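Local coordinates for RNA-directed RNA polymerase (Infectious pancreatic necrosis virus, PDB 3ZED), which synthesises viral RNA from an RNA template as the birnavirus polymerase VP1, probably both free and covalently attached to the genomic RNA, at residues Ile528-Ala531 with Val532-Pro536; Ile566-Arg569 with Gln570-Met573; Leu728-Gln731 with Arg732-Leu735. All blocks are in the same frame, centred on the assembly; numbering follows the deposited sequence.

Interaction 1 of 3, residues Ile528-Ala531 with Val532-Pro536; sequences IVEA and VETAP
Glu530 O is gripped twice by Thr534. Its amide Thr534 N lies 2.8 Å from Glu530 O, nearly along the C=O axis. Its hydroxyl Thr534 OG1 gives a shorter bond to the same Glu530 O, 2.7 Å, from above the carbonyl plane. A chi1 of 59° sets OG1 between the backbone N and the carbonyl carbon, and from there it turns back on the helix. OG1 has a second partner in Lys554 N, which ties this turn to the chain after it. Two further i to i+4 bonds precede this one. Val532 N reaches Ile528 O at 3.1 Å, and Glu533 N reaches Val529 O at 2.9 Å. This is the last part of helix 524-533, within the thumb domain of the polymerase, where the chain leaves the helix towards Pro536. The van der Waals contacts are lighter. Val529 and Glu533 run side by side, and both are exposed. The branch Val529 CG1 lies against the carboxylate, 3.6 Å from Glu533 OE2. On the next flank Thr534 CG2 meets Glu530 CG at 4.0 Å. On the buried face, Ile528 packs on helix 364-377, and Ala531 and Val532 touch Phe574.

Interaction 2 of 3, residues Ile566-Arg569 with Gln570-Met573; sequences IYSR and QMEM
Ser568 meets three residues of 570-573 with its backbone and its hydroxyl, and this is the tight part of the contact. Ser568 N bonds Met573 O at 2.8 Å, with an N-H...O angle of 166°. Ser568 O takes two weak bonds in return, from Glu572 N at 2.9 Å and from Met573 N at 3.3 Å. The side chain adds another: Met571 N points at Ser568 OG, 3.1 Å away. OG stands anti to the backbone N, chi1 165°, which turns it to the loop. It also bonds Leu541 O. Ser568 thus sits opposite two residues, Glu572 and Met573, a G1 beta bulge. Glu572 holds the positive phi of 59° at its first position. The bulge sits at the loop end of the hairpin between strands 563-568 and 573-578, part of a three-stranded antiparallel sheet in the thumb domain. The Tyr567 ring belongs to the packed part too. One face lies over Met573 O, 3.8 Å from Tyr567 CD1, and Tyr567 OH is 3.5 Å from Glu572 CA. The rings of Tyr567 and Phe574 meet edge-to-face. The solvent side is looser. Glu572 is exposed, and its CG lies 3.6 Å from Arg569 O. Gln570 is also exposed; its OE1 bonds Asn677 ND2.

Interaction 3 of 3, residues Leu728-Gln731 with Arg732-Leu735; sequences LLDQ and RTKL
Asp730 O is held by two groups of Thr733. The hydroxyl Thr733 OG1 bonds it at 2.7 Å, in the carbonyl plane. The amide Thr733 N bonds the same Asp730 O at 3.2 Å, from above that plane. This is the C-terminal turn of helix 724-732, in the C-terminal domain of VP1, where i to i+3 bonds appear beside the i to i+4 kind. The turn before it is still helical, with Arg732 N 3.0 Å from Leu728 O. The next carbonyl is shared as well. Gln731 O takes Lys734 N at 2.9 Å from above its plane. Leu735 N lies 3.1 Å from Gln731 O, close to the line of the carbonyl bond, though the N-H is bent to 138°. Thr733 owes its grip to a chi1 of 73°, which leaves OG1 over the helix end and CG2 near Leu729 O. Side chains of the turn reach neighbouring helices. Leu729 packs on helix 412-426, and Arg732 lies along helix 438-452, where its NH1 bonds Asn446 OD1. Gln731 OE1 bonds Gln768 NE2. Lys734 is exposed, and folds back over the turn to the buried Asp730. Asp730 OD1 is bonded to Asn194 ND2, which steadies the carboxylate. The other oxygen makes the salt bridge: Lys734 NZ stands 3.1 Å from Asp730 OD2, above the carboxylate plane.

Overall arrangement
Interactions 1 and 2 are neighbours, with centres about 10 Å apart. Both lie in the thumb domain. Arg569 of interaction 2 joins them: its NE probably bonds Ala535 O of interaction 1 at 2.8 Å, and its NH2 packs by Glu533 O. The side chains of Val532 and Ala535 also touch Tyr567. Helix 524-533 thus rests on the hairpin whose loop end is 566-573. Interaction 3 is remote. Its centre lies about 55 Å from that of interaction 1 and about 54 Å from that of interaction 2, on the opposite side of the chain's centre. It belongs to the C-terminal domain. All three lie away from the two potassium sites and the predicted GTP site.

Interaction 1 of 3, residues Ile528-Ala531 with Val532-Pro536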
loop_
_atom_site.group_PDB
_atom_site.type_symbol
_atom_site.label_atom_id
_atom_site.label_comp_id
_atom_site.label_asym_id
_atom_site.label_seq_id
_atom_site.Cartn_x
_atom_site.Cartn_y
_atom_site.Cartn_z
ATOM N N ILE B 528 24.731 10.144 16.294
ATOM C CA ILE B 528 23.834 9.826 17.426
ATOM C C ILE B 528 24.370 10.514 18.698
ATOM O O ILE B 528 23.585 11.128 19.426
ATOM C CB ILE B 528 23.629 8.288 17.594
ATOM C CG1 ILE B 528 22.935 7.718 16.325
ATOM C CG2 ILE B 528 22.796 7.958 18.846
ATOM C CD1 ILE B 528 22.956 6.231 16.196
ATOM N N VAL B 529 25.699 10.472 18.921
ATOM C CA VAL B 529 26.356 11.124 20.070
ATOM C C VAL B 529 26.112 12.656 19.985
ATOM O O VAL B 529 25.755 13.277 20.989
ATOM C CB VAL B 529 27.873 10.761 20.149
ATOM C CG1 VAL B 529 28.622 11.641 21.154
ATOM C CG2 VAL B 529 28.073 9.287 20.479
ATOM N N GLU B 530 26.257 13.232 18.782
ATOM C CA GLU B 530 26.032 14.651 18.501
ATOM C C GLU B 530 24.566 15.027 18.781
ATOM O O GLU B 530 24.325 16.051 19.409
ATOM C CB GLU B 530 26.406 14.981 17.037
ATOM C CG GLU B 530 26.484 16.472 16.759
ATOM C CD GLU B 530 26.616 16.907 15.311
ATOM O OE1 GLU B 530 26.898 16.051 14.442
ATOM O OE2 GLU B 530 26.462 18.123 15.052
ATOM N N ALA B 531 23.604 14.188 18.338
ATOM C CA ALA B 531 22.165 14.381 18.544
ATOM C C ALA B 531 21.829 14.472 20.031
ATOM O O ALA B 531 21.058 15.334 20.437
ATOM C CB ALA B 531 21.384 13.248 17.894
ATOM N N VAL B 532 22.443 13.618 20.847
ATOM C CA VAL B 532 22.224 13.601 22.289
ATOM C C VAL B 532 22.888 14.829 22.932
ATOM O O VAL B 532 22.265 15.482 23.770
ATOM C CB VAL B 532 22.705 12.270 22.941
ATOM C CG1 VAL B 532 22.652 12.342 24.476
ATOM C CG2 VAL B 532 21.900 11.073 22.436
ATOM N N GLU B 533 24.135 15.146 22.542
ATOM C CA GLU B 533 24.910 16.246 23.138
ATOM C C GLU B 533 24.400 17.637 22.755
ATOM O O GLU B 533 24.477 18.531 23.583
ATOM C CB GLU B 533 26.401 16.115 22.799
ATOM C CG GLU B 533 27.067 15.052 23.666
ATOM C CD GLU B 533 28.478 14.605 23.333
ATOM O OE1 GLU B 533 29.055 15.107 22.341
ATOM O OE2 GLU B 533 29.009 13.747 24.077
ATOM N N THR B 534 23.852 17.810 21.540
ATOM C CA THR B 534 23.323 19.107 21.074
ATOM C C THR B 534 21.848 19.317 21.438
ATOM O O THR B 534 21.321 20.391 21.118
ATOM C CB THR B 534 23.493 19.277 19.564
ATOM O OG1 THR B 534 22.798 18.220 18.889
ATOM C CG2 THR B 534 24.968 19.362 19.144
ATOM N N ALA B 535 21.168 18.288 22.037
ATOM C CA ALA B 535 19.773 18.373 22.486
ATOM C C ALA B 535 19.580 19.673 23.290
ATOM O O ALA B 535 20.360 19.957 24.207
ATOM C CB ALA B 535 19.407 17.165 23.356
ATOM N N PRO B 536 18.597 20.508 22.948
ATOM C CA PRO B 536 18.468 21.784 23.673
ATOM C C PRO B 536 18.004 21.612 25.098
ATOM O O PRO B 536 17.364 20.620 25.434
ATOM C CB PRO B 536 17.452 22.578 22.869
ATOM C CG PRO B 536 17.116 21.752 21.683
ATOM C CD PRO B 536 17.608 20.366 21.864
#

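Interaction 2 of 3, residues Ile566-Arg569 with Gln570-Met573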
loop_
_atom_site.group_PDB
_atom_site.type_symbol
_atom_site.label_atom_id
_atom_site.label_comp_id
_atom_site.label_asym_id
_atom_site.label_seq_id
_atom_site.Cartn_x
_atom_site.Cartn_y
_atom_site.Cartn_z
ATOM N N ILE B 566 14.999 12.934 16.992
ATOM C CA ILE B 566 15.531 14.059 17.744
ATOM C C ILE B 566 15.594 13.568 19.198
ATOM O O ILE B 566 14.721 12.812 19.604
ATOM C CB ILE B 566 14.595 15.288 17.468
ATOM C CG1 ILE B 566 15.113 16.171 16.304
ATOM C CG2 ILE B 566 14.112 16.087 18.680
ATOM C CD1 ILE B 566 16.409 16.981 16.543
ATOM N N TYR B 567 16.642 13.926 19.944
ATOM C CA TYR B 567 16.752 13.501 21.342
ATOM C C TYR B 567 16.051 14.510 22.258
ATOM O O TYR B 567 16.262 15.712 22.114
ATOM C CB TYR B 567 18.220 13.326 21.761
ATOM C CG TYR B 567 18.364 12.693 23.121
ATOM C CD1 TYR B 567 18.238 11.313 23.285
ATOM C CD2 TYR B 567 18.589 13.470 24.255
ATOM C CE1 TYR B 567 18.364 10.721 24.541
ATOM C CE2 TYR B 567 18.709 12.887 25.520
ATOM C CZ TYR B 567 18.570 11.513 25.660
ATOM O OH TYR B 567 18.678 10.914 26.894
ATOM N N SER B 568 15.212 14.015 23.172
ATOM C CA SER B 568 14.461 14.778 24.179
ATOM C C SER B 568 15.115 14.634 25.556
ATOM O O SER B 568 15.242 13.520 26.058
ATOM C CB SER B 568 13.008 14.293 24.243
ATOM O OG SER B 568 12.340 14.748 25.410
ATOM N N ARG B 569 15.525 15.759 26.167
ATOM C CA ARG B 569 16.111 15.757 27.521
ATOM C C ARG B 569 15.050 15.464 28.591
ATOM O O ARG B 569 15.361 14.827 29.601
ATOM C CB ARG B 569 16.784 17.107 27.847
ATOM C CG ARG B 569 18.137 17.257 27.198
ATOM C CD ARG B 569 18.867 18.530 27.632
ATOM N NE ARG B 569 19.988 18.765 26.717
ATOM C CZ ARG B 569 21.202 18.244 26.864
ATOM N NH1 ARG B 569 21.502 17.526 27.946
ATOM N NH2 ARG B 569 22.133 18.452 25.938
ATOM N N GLN B 570 13.816 15.969 28.396
ATOM C CA GLN B 570 12.721 15.784 29.348
ATOM C C GLN B 570 12.314 14.320 29.450
ATOM O O GLN B 570 12.107 13.837 30.542
ATOM C CB GLN B 570 11.488 16.630 28.948
ATOM C CG GLN B 570 10.350 16.588 29.987
ATOM C CD GLN B 570 9.155 17.427 29.620
ATOM O OE1 GLN B 570 8.937 17.825 28.477
ATOM N NE2 GLN B 570 8.340 17.706 30.585
ATOM N N MET B 571 12.190 13.641 28.320
ATOM C CA MET B 571 11.727 12.265 28.246
ATOM C C MET B 571 12.864 11.256 28.240
ATOM O O MET B 571 12.614 10.076 28.500
ATOM C CB MET B 571 10.842 12.081 27.008
ATOM C CG MET B 571 9.593 12.934 27.055
ATOM S SD MET B 571 8.437 12.477 25.777
ATOM C CE MET B 571 7.646 11.037 26.558
ATOM N N GLU B 572 14.112 11.727 27.989
ATOM C CA GLU B 572 15.353 10.932 27.959
ATOM C C GLU B 572 15.242 9.825 26.914
ATOM O O GLU B 572 15.549 8.656 27.162
ATOM C CB GLU B 572 15.718 10.370 29.333
ATOM C CG GLU B 572 16.308 11.405 30.276
ATOM C CD GLU B 572 16.810 10.760 31.543
ATOM O OE1 GLU B 572 17.971 10.294 31.534
ATOM O OE2 GLU B 572 16.016 10.629 32.505
ATOM N N MET B 573 14.795 10.227 25.732
ATOM C CA MET B 573 14.612 9.328 24.617
ATOM C C MET B 573 14.574 10.089 23.328
ATOM O O MET B 573 14.433 11.320 23.311
ATOM C CB MET B 573 13.324 8.483 24.783
ATOM C CG MET B 573 12.040 9.291 24.867
ATOM S SD MET B 573 10.681 8.283 25.549
ATOM C CE MET B 573 9.944 7.776 24.049
#

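Interaction 3 of 3, residues Leu728-Gln731 with Arg732-Leu735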
loop_
_atom_site.group_PDB
_atom_site.type_symbol
_atom_site.label_atom_id
_atom_site.label_comp_id
_atom_site.label_asym_id
_atom_site.label_seq_id
_atom_site.Cartn_x
_atom_site.Cartn_y
_atom_site.Cartn_z
ATOM N N LEU B 728 1.009 -29.579 -3.363
ATOM C CA LEU B 728 -0.087 -29.453 -4.327
ATOM C C LEU B 728 -0.240 -28.004 -4.784
ATOM O O LEU B 728 -0.466 -27.764 -5.969
ATOM C CB LEU B 728 -1.413 -29.954 -3.724
ATOM C CG LEU B 728 -1.621 -31.475 -3.610
ATOM C CD1 LEU B 728 -2.961 -31.780 -2.999
ATOM C CD2 LEU B 728 -1.545 -32.158 -4.973
ATOM N N LEU B 729 -0.077 -27.045 -3.852
ATOM C CA LEU B 729 -0.178 -25.605 -4.116
ATOM C C LEU B 729 0.995 -25.129 -4.973
ATOM O O LEU B 729 0.805 -24.295 -5.859
ATOM C CB LEU B 729 -0.264 -24.807 -2.810
ATOM C CG LEU B 729 -0.962 -23.462 -2.936
ATOM C CD1 LEU B 729 -2.494 -23.650 -3.008
ATOM C CD2 LEU B 729 -0.548 -22.523 -1.793
ATOM N N ASP B 730 2.190 -25.666 -4.727
ATOM C CA ASP B 730 3.364 -25.365 -5.547
ATOM C C ASP B 730 3.203 -25.962 -6.968
ATOM O O ASP B 730 3.530 -25.291 -7.942
ATOM C CB ASP B 730 4.641 -25.897 -4.878
ATOM C CG ASP B 730 5.919 -25.412 -5.534
ATOM O OD1 ASP B 730 5.996 -24.198 -5.861
ATOM O OD2 ASP B 730 6.852 -26.233 -5.695
ATOM N N GLN B 731 2.665 -27.194 -7.081
ATOM C CA GLN B 731 2.429 -27.878 -8.366
ATOM C C GLN B 731 1.419 -27.080 -9.211
ATOM O O GLN B 731 1.600 -26.943 -10.435
ATOM C CB GLN B 731 1.934 -29.316 -8.132
ATOM C CG GLN B 731 3.004 -30.259 -7.581
ATOM C CD GLN B 731 2.464 -31.605 -7.126
ATOM O OE1 GLN B 731 1.323 -31.980 -7.398
ATOM N NE2 GLN B 731 3.279 -32.378 -6.425
ATOM N N ARG B 732 0.398 -26.496 -8.519
ATOM C CA ARG B 732 -0.671 -25.654 -9.063
ATOM C C ARG B 732 -0.105 -24.436 -9.851
ATOM O O ARG B 732 -0.725 -23.998 -10.823
ATOM C CB ARG B 732 -1.578 -25.186 -7.902
ATOM C CG ARG B 732 -2.823 -24.413 -8.306
ATOM C CD ARG B 732 -3.756 -24.162 -7.127
ATOM N NE ARG B 732 -4.568 -25.333 -6.774
ATOM C CZ ARG B 732 -5.684 -25.696 -7.399
ATOM N NH1 ARG B 732 -6.099 -25.031 -8.476
ATOM N NH2 ARG B 732 -6.379 -26.738 -6.970
ATOM N N THR B 733 1.089 -23.943 -9.471
ATOM C CA THR B 733 1.744 -22.801 -10.134
ATOM C C THR B 733 2.428 -23.209 -11.435
ATOM O O THR B 733 2.759 -22.333 -12.230
ATOM C CB THR B 733 2.759 -22.087 -9.196
ATOM O OG1 THR B 733 3.927 -22.892 -9.021
ATOM C CG2 THR B 733 2.159 -21.703 -7.851
ATOM N N LYS B 734 2.621 -24.518 -11.654
ATOM C CA LYS B 734 3.323 -25.081 -12.808
ATOM C C LYS B 734 2.401 -25.769 -13.823
ATOM O O LYS B 734 2.759 -25.834 -14.998
ATOM C CB LYS B 734 4.386 -26.091 -12.335
ATOM C CG LYS B 734 5.513 -25.458 -11.507
ATOM C CD LYS B 734 6.037 -26.432 -10.466
ATOM C CE LYS B 734 7.200 -25.878 -9.695
ATOM N NZ LYS B 734 7.662 -26.837 -8.660
ATOM N N LEU B 735 1.241 -26.291 -13.402
ATOM C CA LEU B 735 0.341 -27.025 -14.308
ATOM C C LEU B 735 -0.631 -26.120 -15.077
ATOM O O LEU B 735 -1.138 -25.149 -14.520
ATOM C CB LEU B 735 -0.448 -28.063 -13.519
ATOM C CG LEU B 735 0.329 -29.291 -13.040
ATOM C CD1 LEU B 735 -0.289 -29.857 -11.767
ATOM C CD2 LEU B 735 0.383 -30.367 -14.123
#